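Local structure of AtxE2 (Asticcacaulis excentricus, 5TXE) at residues 72-77 with 87-92; 128-133 with 141-146. The protein hydrolyses the isopeptide bond of the lasso peptides astexin-2 and astexin-3, opening these threaded substrates into linear peptides. The protein carries 1 engineered substitution. All coordinates share one frame; numbering follows the deposited sequence.

In the fold
Two neighbouring antiparallel sheets of the N-terminal beta-propeller, and how their faces meet, are illustrated by these contacts. Interaction 1 pairs strands 69-78 and 83-92 of one sheet; interaction 2 brings the loop leading into strand 133-134, and that strand's first residue, against strand 140-147 of the next sheet, and their centres lie about 11 Å apart. Met88 joins them: its SD lies 3.7 Å from Pro132 CG, while its CE reaches Tyr143 CG at 3.8 Å and Ile130 CG2 at 3.9 Å. Gln73 adds a second touch, OE1 to Ile130 CG1 at 3.4 Å. The centre of each contact lies about 19 Å from the centre of the chain, away from the catalytic and astexin-binding residues.

Interaction 1: residues 72-77 with 87-92; sequences FQVRQA and RMVVKA
Phe72 and Val89 form the tightly packed end of this strand pair. The Phe72 ring swings across to the neighbouring strand because CG sits between the backbone N and the carbonyl carbon (chi1 55°), and Val89 CB then lies over one ring face, 4.0 Å from the centroid, in a CH-pi contact. Val89 CG1 comes within 3.7 Å of Phe72 CZ, while Lys91 CB meets the ring at its edge. Val89 CG2 continues the apolar row to Val74 CG2 at 3.9 Å. With an alanine in place of Phe72, Val89 would probably lose its aromatic cover and a gap open beside Lys91 CB. Toward Arg87 the contact becomes more polar and partly exposed: the guanidinium lies with one face over Val74 CB, and NH2 is 3.6 Å from Val74 CG1, while Asp101 pairs with NH1 and the Tyr388 hydroxyl bonds NH2. On the other sheet face, Met88 SD approaches Phe72 O at 3.5 Å. Between the two faces, the reciprocal backbone bonds of Phe72 with Val89 and of Val74 with Arg87 flank the non-hydrogen-bonded pair Gln73-Met88. Such pairing is characteristic of an antiparallel beta hairpin, here within a blade of the propeller domain of a prolyl oligopeptidase-family enzyme.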
ATOM      1  N   PHE A  72      10.148   4.470  16.612  1.00 33.92           N
ATOM      2  CA  PHE A  72       9.335   3.885  15.561  1.00 33.29           C
ATOM      3  C   PHE A  72       8.556   2.704  16.133  1.00 35.17           C
ATOM      4  O   PHE A  72       8.964   2.145  17.149  1.00 31.26           O
ATOM      5  CB  PHE A  72      10.227   3.391  14.423  1.00 32.93           C
ATOM      6  CG  PHE A  72      11.313   2.432  14.858  1.00 33.69           C
ATOM      7  CD1 PHE A  72      12.445   2.889  15.465  1.00 34.52           C
ATOM      8  CD2 PHE A  72      11.177   1.073  14.676  1.00 30.96           C
ATOM      9  CE1 PHE A  72      13.448   2.006  15.853  1.00 34.58           C
ATOM     10  CE2 PHE A  72      12.143   0.185  15.084  1.00 33.63           C
ATOM     11  CZ  PHE A  72      13.297   0.651  15.671  1.00 34.30           C
ATOM     12  N   GLN A  73       7.458   2.329  15.463  1.00 30.70           N
ATOM     13  CA  GLN A  73       6.610   1.188  15.821  1.00 28.06           C
ATOM     14  C   GLN A  73       6.877  -0.021  14.998  1.00 27.86           C
ATOM     15  O   GLN A  73       7.026   0.058  13.775  1.00 29.69           O
ATOM     16  CB  GLN A  73       5.147   1.548  15.696  1.00 28.20           C
ATOM     17  CG  GLN A  73       4.210   0.491  16.228  1.00 29.83           C
ATOM     18  CD  GLN A  73       2.798   0.757  15.736  1.00 30.25           C
ATOM     19  OE1 GLN A  73       1.854   1.081  16.528  1.00 27.90           O
ATOM     20  NE2 GLN A  73       2.644   0.694  14.394  1.00 26.59           N
ATOM     21  N   VAL A  74       6.970  -1.157  15.690  1.00 30.08           N
ATOM     22  CA  VAL A  74       7.144  -2.480  15.064  1.00 28.71           C
ATOM     23  C   VAL A  74       5.876  -3.280  15.250  1.00 27.70           C
ATOM     24  O   VAL A  74       5.260  -3.231  16.299  1.00 27.36           O
ATOM     25  CB  VAL A  74       8.338  -3.297  15.640  1.00 30.36           C
ATOM     26  CG1 VAL A  74       8.402  -4.659  14.979  1.00 28.43           C
ATOM     27  CG2 VAL A  74       9.672  -2.604  15.339  1.00 33.55           C
ATOM     28  N   ARG A  75       5.464  -3.948  14.189  1.00 25.82           N
ATOM     29  CA  ARG A  75       4.268  -4.747  14.201  1.00 27.93           C
ATOM     30  C   ARG A  75       4.688  -6.141  13.823  1.00 25.75           C
ATOM     31  O   ARG A  75       5.423  -6.360  12.846  1.00 29.41           O
ATOM     32  CB  ARG A  75       3.284  -4.258  13.133  1.00 27.86           C
ATOM     33  CG  ARG A  75       2.053  -5.135  13.012  1.00 28.97           C
ATOM     34  CD  ARG A  75       1.074  -4.612  11.961  1.00 31.11           C
ATOM     35  NE  ARG A  75       1.614  -4.651  10.613  1.00 32.82           N
ATOM     36  CZ  ARG A  75       1.792  -5.745   9.892  1.00 37.72           C
ATOM     37  NH1 ARG A  75       1.449  -6.946  10.336  1.00 39.24           N
ATOM     38  NH2 ARG A  75       2.311  -5.634   8.684  1.00 47.53           N
ATOM     39  N   GLN A  76       4.200  -7.088  14.589  1.00 25.53           N
ATOM     40  CA  GLN A  76       4.445  -8.461  14.274  1.00 28.59           C
ATOM     41  C   GLN A  76       3.207  -9.350  14.441  1.00 27.64           C
ATOM     42  O   GLN A  76       2.565  -9.406  15.479  1.00 27.15           O
ATOM     43  CB  GLN A  76       5.576  -9.002  15.112  1.00 33.39           C
ATOM     44  CG  GLN A  76       6.030 -10.370  14.580  1.00 41.24           C
ATOM     45  CD  GLN A  76       7.408 -10.749  15.021  1.00 44.79           C
ATOM     46  OE1 GLN A  76       8.161  -9.950  15.604  1.00 52.19           O
ATOM     47  NE2 GLN A  76       7.749 -11.968  14.759  1.00 47.95           N
ATOM     48  N   ALA A  77       2.922 -10.097  13.396  1.00 27.84           N
ATOM     49  CA  ALA A  77       1.663 -10.838  13.312  1.00 28.08           C
ATOM     50  C   ALA A  77       1.820 -12.231  13.874  1.00 27.74           C
ATOM     51  O   ALA A  77       2.830 -12.907  13.620  1.00 26.75           O
ATOM     52  CB  ALA A  77       1.214 -10.907  11.844  1.00 28.06           C
ATOM     53  N   ARG A  87       4.807  -2.774  19.133  1.00 34.12           N
ATOM     54  CA  ARG A  87       5.826  -2.287  20.110  1.00 33.96           C
ATOM     55  C   ARG A  87       6.294  -0.907  19.641  1.00 33.10           C
ATOM     56  O   ARG A  87       6.583  -0.731  18.444  1.00 28.57           O
ATOM     57  CB  ARG A  87       7.118  -3.117  20.132  1.00 31.88           C
ATOM     58  CG  ARG A  87       7.031  -4.580  20.040  1.00 37.85           C
ATOM     59  CD  ARG A  87       8.392  -5.220  20.177  1.00 38.51           C
ATOM     60  NE  ARG A  87       8.928  -5.780  18.940  1.00 37.74           N
ATOM     61  CZ  ARG A  87      10.163  -5.571  18.522  1.00 43.41           C
ATOM     62  NH1 ARG A  87      10.997  -4.765  19.198  1.00 53.58           N
ATOM     63  NH2 ARG A  87      10.593  -6.153  17.423  1.00 45.49           N
ATOM     64  N   MET A  88       6.365   0.044  20.562  1.00 28.13           N
ATOM     65  CA  MET A  88       7.036   1.305  20.295  1.00 30.98           C
ATOM     66  C   MET A  88       8.517   1.151  20.720  1.00 29.79           C
ATOM     67  O   MET A  88       8.830   0.798  21.873  1.00 37.41           O
ATOM     68  CB  MET A  88       6.319   2.416  21.039  1.00 29.43           C
ATOM     69  CG  MET A  88       6.805   3.830  20.744  1.00 32.31           C
ATOM     70  SD  MET A  88       6.860   4.323  18.979  1.00 35.58           S
ATOM     71  CE  MET A  88       5.093   4.421  18.759  1.00 34.15           C
ATOM     72  N   VAL A  89       9.414   1.355  19.769  1.00 28.50           N
ATOM     73  CA  VAL A  89      10.833   1.091  19.924  1.00 29.35           C
ATOM     74  C   VAL A  89      11.723   2.362  19.845  1.00 34.88           C
ATOM     75  O   VAL A  89      11.433   3.270  19.083  1.00 34.27           O
ATOM     76  CB  VAL A  89      11.309   0.136  18.879  1.00 29.92           C
ATOM     77  CG1 VAL A  89      12.736  -0.325  19.186  1.00 29.24           C
ATOM     78  CG2 VAL A  89      10.396  -1.091  18.875  1.00 33.52           C
ATOM     79  N   VAL A  90      12.750   2.438  20.688  1.00 32.90           N
ATOM     80  CA  VAL A  90      13.712   3.533  20.671  1.00 34.01           C
ATOM     81  C   VAL A  90      15.083   2.907  20.486  1.00 34.45           C
ATOM     82  O   VAL A  90      15.398   1.930  21.103  1.00 33.57           O
ATOM     83  CB  VAL A  90      13.665   4.327  21.958  1.00 36.33           C
ATOM     84  CG1 VAL A  90      14.811   5.320  22.000  1.00 40.10           C
ATOM     85  CG2 VAL A  90      12.349   5.078  22.064  1.00 36.56           C
ATOM     86  N   LYS A  91      15.860   3.434  19.563  1.00 36.30           N
ATOM     87  CA  LYS A  91      17.169   2.873  19.211  1.00 37.72           C
ATOM     88  C   LYS A  91      18.179   4.028  19.029  1.00 37.35           C
ATOM     89  O   LYS A  91      17.881   5.014  18.342  1.00 42.12           O
ATOM     90  CB  LYS A  91      17.041   2.107  17.920  1.00 39.89           C
ATOM     91  CG  LYS A  91      18.349   1.726  17.272  1.00 40.81           C
ATOM     92  CD  LYS A  91      19.079   0.679  18.078  1.00 40.37           C
ATOM     93  CE  LYS A  91      20.149   0.051  17.192  1.00 41.70           C
ATOM     94  NZ  LYS A  91      20.857  -1.036  17.872  1.00 45.51           N
ATOM     95  N   ALA A  92      19.344   3.921  19.648  1.00 36.25           N
ATOM     96  CA  ALA A  92      20.384   4.976  19.506  1.00 39.25           C
ATOM     97  C   ALA A  92      20.876   4.968  18.086  1.00 36.71           C
ATOM     98  O   ALA A  92      21.165   3.900  17.531  1.00 37.69           O
ATOM     99  CB  ALA A  92      21.542   4.737  20.456  1.00 41.32           C
TER

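Interaction 2: residues 128-133 with 141-146; sequences LTIQPR and LAYLRQ
Arg133 and Ala142 form an antiparallel hydrogen-bonded pair, with Arg133 N donating to Ala142 O at 2.8 Å and Ala142 N returning a bond to Arg133 O at 2.9 Å. Ile130 turns its two branches onto the strand. With CG2 anti to the backbone N, this methyl reaches Tyr143 CB at 3.9 Å and lies obliquely to the ring, while CD1 approaches Leu144 O at 3.8 Å. Tyr143 carries its ring onward to Asp103, whose OD2 bonds the phenolic oxygen. Leu128 CD2 meets Leu144 CD1 at 4.2 Å, and near the paired end Pro132 CB touches Leu141 CD2 at the same distance. Arg133 packs its CB and CG near Ala142 O before its bent chain leads away; NH1 forms a salt bridge with Asp175 and bonds Val176 O, whereas NH2 makes a weak bond to Gln131 OE1, which lies at the edge of the guanidinium, in its plane; Gln131 NE2 is itself held by Leu61 O. Beside the backbone pair, Leu141 CA makes a CA-H...O contact with Arg133 O, which also accepts a bond from Trp178 NE1. Farther along, where residues 128-132 run as loop, a water donates to Gln131 O and accepts from Leu144 N. The arrangement is that of a short outer strand pairing into a four-stranded antiparallel sheet, the form of a beta-propeller blade.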
ATOM      1  N   LEU A 128      -2.627   2.444  10.123  1.00 22.95           N
ATOM      2  CA  LEU A 128      -2.113   3.824  10.209  1.00 23.47           C
ATOM      3  C   LEU A 128      -0.678   3.790  10.635  1.00 22.82           C
ATOM      4  O   LEU A 128      -0.333   3.064  11.559  1.00 25.09           O
ATOM      5  CB  LEU A 128      -2.851   4.577  11.288  1.00 25.04           C
ATOM      6  CG  LEU A 128      -2.555   6.076  11.449  1.00 26.36           C
ATOM      7  CD1 LEU A 128      -3.021   6.877  10.233  1.00 26.73           C
ATOM      8  CD2 LEU A 128      -3.222   6.608  12.705  1.00 23.41           C
ATOM      9  N   THR A 129       0.167   4.520   9.930  1.00 22.71           N
ATOM     10  CA  THR A 129       1.543   4.718  10.320  1.00 22.70           C
ATOM     11  C   THR A 129       1.575   5.558  11.603  1.00 23.86           C
ATOM     12  O   THR A 129       0.967   6.628  11.682  1.00 21.97           O
ATOM     13  CB  THR A 129       2.326   5.439   9.228  1.00 23.38           C
ATOM     14  OG1 THR A 129       2.456   4.586   8.110  1.00 24.71           O
ATOM     15  CG2 THR A 129       3.771   5.723   9.687  1.00 27.24           C
ATOM     16  N   ILE A 130       2.250   5.057  12.627  1.00 24.91           N
ATOM     17  CA  ILE A 130       2.255   5.757  13.914  1.00 25.37           C
ATOM     18  C   ILE A 130       3.612   6.484  14.005  1.00 28.52           C
ATOM     19  O   ILE A 130       4.697   5.840  14.108  1.00 28.66           O
ATOM     20  CB  ILE A 130       2.112   4.776  15.095  1.00 26.99           C
ATOM     21  CG1 ILE A 130       0.824   3.941  14.981  1.00 26.46           C
ATOM     22  CG2 ILE A 130       2.201   5.521  16.439  1.00 30.07           C
ATOM     23  CD1 ILE A 130      -0.437   4.794  15.033  1.00 29.23           C
ATOM     24  N   GLN A 131       3.520   7.799  14.000  1.00 27.84           N
ATOM     25  CA  GLN A 131       4.686   8.639  14.177  1.00 35.32           C
ATOM     26  C   GLN A 131       4.782   9.145  15.609  1.00 28.35           C
ATOM     27  O   GLN A 131       3.916   9.855  16.064  1.00 29.06           O
ATOM     28  CB  GLN A 131       4.680   9.841  13.228  1.00 40.59           C
ATOM     29  CG  GLN A 131       6.141  10.282  13.017  1.00 45.11           C
ATOM     30  CD  GLN A 131       6.356  11.477  12.072  1.00 46.36           C
ATOM     31  OE1 GLN A 131       5.428  12.255  11.736  1.00 40.87           O
ATOM     32  NE2 GLN A 131       7.610  11.625  11.643  1.00 51.58           N
ATOM     33  N   PRO A 132       5.801   8.728  16.315  1.00 26.79           N
ATOM     34  CA  PRO A 132       5.992   9.184  17.673  1.00 31.36           C
ATOM     35  C   PRO A 132       6.482  10.610  17.750  1.00 35.86           C
ATOM     36  O   PRO A 132       7.386  10.971  16.999  1.00 40.56           O
ATOM     37  CB  PRO A 132       7.100   8.284  18.215  1.00 30.83           C
ATOM     38  CG  PRO A 132       7.556   7.453  17.112  1.00 31.03           C
ATOM     39  CD  PRO A 132       6.827   7.786  15.867  1.00 27.79           C
ATOM     40  N   ARG A 133       5.918  11.379  18.675  1.00 31.91           N
ATOM     41  CA  ARG A 133       6.297  12.766  18.897  1.00 31.87           C
ATOM     42  C   ARG A 133       7.199  12.847  20.087  1.00 30.81           C
ATOM     43  O   ARG A 133       6.794  12.458  21.199  1.00 30.77           O
ATOM     44  CB  ARG A 133       5.062  13.588  19.147  1.00 32.18           C
ATOM     45  CG  ARG A 133       3.959  13.371  18.103  1.00 39.85           C
ATOM     46  CD  ARG A 133       4.560  13.901  16.854  1.00 44.10           C
ATOM     47  NE  ARG A 133       4.141  13.522  15.494  1.00 59.39           N
ATOM     48  CZ  ARG A 133       2.983  13.779  14.929  1.00 50.74           C
ATOM     49  NH1 ARG A 133       1.988  14.265  15.628  1.00 62.03           N
ATOM     50  NH2 ARG A 133       2.796  13.457  13.679  1.00 53.58           N
ATOM     51  N   LEU A 141       7.768  10.214  24.666  1.00 34.53           N
ATOM     52  CA  LEU A 141       7.117  10.118  23.424  1.00 32.68           C
ATOM     53  C   LEU A 141       5.640  10.274  23.671  1.00 29.93           C
ATOM     54  O   LEU A 141       5.133   9.845  24.684  1.00 32.99           O
ATOM     55  CB  LEU A 141       7.399   8.751  22.807  1.00 34.84           C
ATOM     56  CG  LEU A 141       8.821   8.340  22.480  1.00 34.40           C
ATOM     57  CD1 LEU A 141       8.852   6.960  21.830  1.00 35.19           C
ATOM     58  CD2 LEU A 141       9.414   9.334  21.514  1.00 34.56           C
ATOM     59  N   ALA A 142       4.951  10.897  22.721  1.00 30.42           N
ATOM     60  CA  ALA A 142       3.488  10.861  22.632  1.00 28.52           C
ATOM     61  C   ALA A 142       3.108  10.304  21.245  1.00 31.64           C
ATOM     62  O   ALA A 142       3.787  10.587  20.256  1.00 26.21           O
ATOM     63  CB  ALA A 142       2.902  12.226  22.791  1.00 28.98           C
ATOM     64  N   TYR A 143       2.036   9.513  21.195  1.00 32.56           N
ATOM     65  CA  TYR A 143       1.663   8.800  19.973  1.00 30.20           C
ATOM     66  C   TYR A 143       0.269   8.285  20.161  1.00 31.91           C
ATOM     67  O   TYR A 143      -0.224   8.165  21.299  1.00 30.00           O
ATOM     68  CB  TYR A 143       2.621   7.648  19.687  1.00 32.30           C
ATOM     69  CG  TYR A 143       2.755   6.657  20.823  1.00 35.70           C
ATOM     70  CD1 TYR A 143       3.629   6.900  21.855  1.00 37.60           C
ATOM     71  CD2 TYR A 143       1.994   5.476  20.882  1.00 37.93           C
ATOM     72  CE1 TYR A 143       3.757   6.023  22.917  1.00 40.00           C
ATOM     73  CE2 TYR A 143       2.102   4.604  21.970  1.00 37.16           C
ATOM     74  CZ  TYR A 143       2.986   4.895  22.982  1.00 38.22           C
ATOM     75  OH  TYR A 143       3.155   4.099  24.070  1.00 39.86           O
ATOM     76  N   LEU A 144      -0.396   8.013  19.046  1.00 28.10           N
ATOM     77  CA  LEU A 144      -1.724   7.408  19.061  1.00 27.25           C
ATOM     78  C   LEU A 144      -1.665   5.885  19.245  1.00 24.52           C
ATOM     79  O   LEU A 144      -0.737   5.237  18.778  1.00 25.05           O
ATOM     80  CB  LEU A 144      -2.439   7.684  17.735  1.00 27.56           C
ATOM     81  CG  LEU A 144      -2.524   9.156  17.324  1.00 26.96           C
ATOM     82  CD1 LEU A 144      -3.235   9.239  15.989  1.00 27.08           C
ATOM     83  CD2 LEU A 144      -3.241   9.954  18.381  1.00 26.53           C
ATOM     84  N   ARG A 145      -2.650   5.349  19.945  1.00 26.13           N
ATOM     85  CA  ARG A 145      -2.754   3.922  20.184  1.00 25.44           C
ATOM     86  C   ARG A 145      -4.157   3.580  20.547  1.00 24.42           C
ATOM     87  O   ARG A 145      -4.819   4.286  21.320  1.00 25.23           O
ATOM     88  CB  ARG A 145      -1.795   3.490  21.286  1.00 29.90           C
ATOM     89  CG  ARG A 145      -2.208   2.203  21.977  1.00 30.97           C
ATOM     90  CD  ARG A 145      -1.188   1.654  22.963  1.00 29.12           C
ATOM     91  NE  ARG A 145      -1.788   0.561  23.725  1.00 28.35           N
ATOM     92  CZ  ARG A 145      -1.124  -0.270  24.540  1.00 30.19           C
ATOM     93  NH1 ARG A 145       0.174  -0.097  24.831  1.00 28.19           N
ATOM     94  NH2 ARG A 145      -1.807  -1.258  25.106  1.00 27.75           N
ATOM     95  N   GLN A 146      -4.648   2.496  19.944  1.00 24.52           N
ATOM     96  CA  GLN A 146      -6.031   2.063  20.112  1.00 24.37           C
ATOM     97  C   GLN A 146      -6.177   0.880  21.101  1.00 24.74           C
ATOM     98  O   GLN A 146      -5.447  -0.101  20.995  1.00 25.25           O
ATOM     99  CB  GLN A 146      -6.559   1.608  18.763  1.00 27.01           C
ATOM    100  CG  GLN A 146      -8.021   1.195  18.783  1.00 27.54           C
ATOM    101  CD  GLN A 146      -8.560   0.865  17.378  1.00 29.66           C
ATOM    102  OE1 GLN A 146      -8.432   1.652  16.443  1.00 30.32           O
ATOM    103  NE2 GLN A 146      -9.176  -0.289  17.241  1.00 27.98           N
TER
HETATM  104  O   HOH W   1       1.020   9.408  16.502  1.00 35.70           O